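Local coordinates for F1 capsule-anchoring protein (Yersinia pestis, PDB 2XET), which probably helps assemble and secrete F1 capsular antigen fibres across the outer membrane, as the C-terminal domain of the Caf1A usher, at residues T43-P46 / K47-I51. Numbering follows the deposited sequence.
With SO4 (sulfate ion), chain D.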
ATOM      1  N   THR A  43      -8.083   1.010   5.800  1.00  6.83           N
ATOM      2  CA  THR A  43      -8.654   1.600   6.996  1.00  7.28           C
ATOM      3  C   THR A  43      -8.087   0.878   8.233  1.00  7.08           C
ATOM      4  O   THR A  43      -7.489  -0.208   8.119  1.00  6.69           O
ATOM      5  CB  THR A  43     -10.214   1.465   7.007  1.00  7.31           C
ATOM      6  OG1 THR A  43     -10.561   0.105   7.322  1.00  9.47           O
ATOM      7  CG2 THR A  43     -10.831   1.859   5.653  1.00  8.20           C
ATOM      8  N   GLY A  44      -8.258   1.512   9.400  1.00  8.22           N
ATOM      9  CA  GLY A  44      -7.858   0.930  10.689  1.00  9.75           C
ATOM     10  C   GLY A  44      -6.361   0.908  10.890  1.00 11.09           C
ATOM     11  O   GLY A  44      -5.843   0.070  11.633  1.00 11.75           O
ATOM     12  N   LEU A  45      -5.663   1.836  10.236  1.00 10.81           N
ATOM     13  CA  LEU A  45      -4.205   1.863  10.267  1.00 10.96           C
ATOM     14  C   LEU A  45      -3.673   2.744  11.387  1.00 10.97           C
ATOM     15  O   LEU A  45      -4.267   3.778  11.693  1.00 11.90           O
ATOM     16  CB  LEU A  45      -3.663   2.402   8.940  1.00 11.63           C
ATOM     17  CG  LEU A  45      -3.890   1.557   7.683  1.00 10.82           C
ATOM     18  CD1 LEU A  45      -3.283   2.259   6.475  1.00 12.78           C
ATOM     19  CD2 LEU A  45      -3.275   0.188   7.853  1.00 12.75           C
ATOM     20  N   PRO A  46      -2.523   2.356  11.971  1.00 10.84           N
ATOM     21  CA  PRO A  46      -1.811   3.199  12.926  1.00 11.00           C
ATOM     22  C   PRO A  46      -1.068   4.320  12.195  1.00 11.33           C
ATOM     23  O   PRO A  46      -1.083   4.369  10.961  1.00 10.77           O
ATOM     24  CB  PRO A  46      -0.820   2.222  13.558  1.00 10.82           C
ATOM     25  CG  PRO A  46      -0.482   1.295  12.429  1.00 11.74           C
ATOM     26  CD  PRO A  46      -1.804   1.091  11.731  1.00 10.56           C
ATOM     27  N   LYS A  47      -0.420   5.207  12.942  1.00 11.95           N
ATOM     28  CA  LYS A  47       0.308   6.309  12.314  1.00 12.44           C
ATOM     29  C   LYS A  47       1.388   5.847  11.317  1.00 11.67           C
ATOM     30  O   LYS A  47       1.563   6.461  10.266  1.00 10.99           O
ATOM     31  CB  LYS A  47       0.919   7.247  13.367  1.00 13.01           C
ATOM     32  CG  LYS A  47       1.607   8.448  12.737  1.00 16.65           C
ATOM     33  CD  LYS A  47       2.045   9.486  13.754  1.00 19.97           C
ATOM     34  CE  LYS A  47       3.150  10.371  13.196  1.00 23.06           C
ATOM     35  NZ  LYS A  47       2.959  10.783  11.758  1.00 22.87           N
ATOM     36  N   LYS A  48       2.092   4.764  11.636  1.00 10.64           N
ATOM     37  CA  LYS A  48       3.170   4.271  10.788  1.00 10.87           C
ATOM     38  C   LYS A  48       3.002   2.781  10.555  1.00 10.38           C
ATOM     39  O   LYS A  48       2.916   2.004  11.519  1.00 10.31           O
ATOM     40  CB  LYS A  48       4.518   4.538  11.451  1.00 11.56           C
ATOM     41  CG  LYS A  48       4.824   6.022  11.586  1.00 13.51           C
ATOM     42  CD  LYS A  48       6.221   6.284  12.141  1.00 17.56           C
ATOM     43  CE  LYS A  48       6.724   7.661  11.683  1.00 21.81           C
ATOM     44  NZ  LYS A  48       5.659   8.717  11.793  1.00 23.99           N
ATOM     45  N   SER A  49       2.952   2.403   9.281  1.00  9.78           N
ATOM     46  CA  SER A  49       2.814   1.003   8.859  1.00 10.07           C
ATOM     47  C   SER A  49       3.849   0.642   7.787  1.00  9.90           C
ATOM     48  O   SER A  49       4.439   1.525   7.156  1.00  9.77           O
ATOM     49  CB  SER A  49       1.415   0.747   8.290  1.00 11.19           C
ATOM     50  OG  SER A  49       0.442   1.005   9.266  1.00 11.79           O
ATOM     51  N   LYS A  50       4.045  -0.661   7.592  1.00  9.42           N
ATOM     52  CA  LYS A  50       4.854  -1.176   6.491  1.00  9.65           C
ATOM     53  C   LYS A  50       3.987  -2.200   5.771  1.00  8.67           C
ATOM     54  O   LYS A  50       3.362  -3.048   6.417  1.00  8.86           O
ATOM     55  CB  LYS A  50       6.134  -1.843   6.999  1.00  9.55           C
ATOM     56  CG  LYS A  50       7.137  -0.829   7.595  1.00 11.04           C
ATOM     57  CD  LYS A  50       8.414  -1.496   8.085  1.00 13.41           C
ATOM     58  CE  LYS A  50       9.289  -0.463   8.792  1.00 18.06           C
ATOM     59  NZ  LYS A  50       9.828   0.521   7.814  1.00 21.78           N
ATOM     60  N   ILE A  51       3.942  -2.096   4.449  1.00  8.48           N
ATOM     61  CA  ILE A  51       3.138  -3.026   3.640  1.00  7.83           C
ATOM     62  C   ILE A  51       3.944  -3.786   2.591  1.00  7.72           C
ATOM     63  O   ILE A  51       5.025  -3.342   2.166  1.00  7.29           O
ATOM     64  CB  ILE A  51       1.926  -2.306   2.963  1.00  7.86           C
ATOM     65  CG1 ILE A  51       2.412  -1.223   1.983  1.00  6.55           C
ATOM     66  CG2 ILE A  51       0.945  -1.748   4.027  1.00  8.08           C
ATOM     67  CD1 ILE A  51       1.303  -0.567   1.131  1.00  6.52           C
TER
HETATM   68  S   SO4 D1091     -11.239   3.462  10.804  0.60 13.39           S
HETATM   69  O1  SO4 D1091     -12.145   3.880   9.723  0.60 15.11           O
HETATM   70  O2  SO4 D1091      -9.879   3.501  10.307  0.60 13.54           O
HETATM   71  O3  SO4 D1091     -11.420   4.397  11.916  0.60 14.10           O
HETATM   72  O4  SO4 D1091     -11.613   2.102  11.211  0.60 14.76           O
HETATM   73  O   HOH W   1       0.016   3.654   8.591  1.00  9.61           O
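Pro46 puts one face of its ring under the Ser49 hydroxyl, near the CG-CD bond. CG and CD of Pro46 both lie 3.3 Å from Ser49 OG, so the oxygen sits across the CG-CD bond. The contact lies at the turn that links strands 39-45 and 48-54, which lie far apart in the strand order of this beta-sandwich domain. CG of Pro46 also reaches the backbone, 3.6 Å from Lys48 O. The Ser49 hydroxyl stands beside its own backbone N (chi1 -61°), which brings it over the CG-CD side of the ring and within range of a bridging water. Ser49 OG donates to this water at 2.8 Å, and the water donates in turn to Pro46 O at 2.7 Å. One water thus joins the Pro46 carbonyl to the Ser49 side chain, which points back toward the turn. Leu45 also brings CD2 to 4.1 Å from Ser49 OG, while its side chain packs on Leu4 and Ile24. Lys47 is held from outside the turn: its NZ hydrogen-bonds to Leu69 O. Before the turn, Gly44 and Leu45 form a G1 beta bulge facing Gly2. Gly44 takes the positive phi of 73° there. A sulfate, probably from the crystallisation liquor, is also bound by Gly1 N and Arg3 NE; its O2 accepts from Gly44 N at 2.7 Å, with an N-H...O angle of 143°.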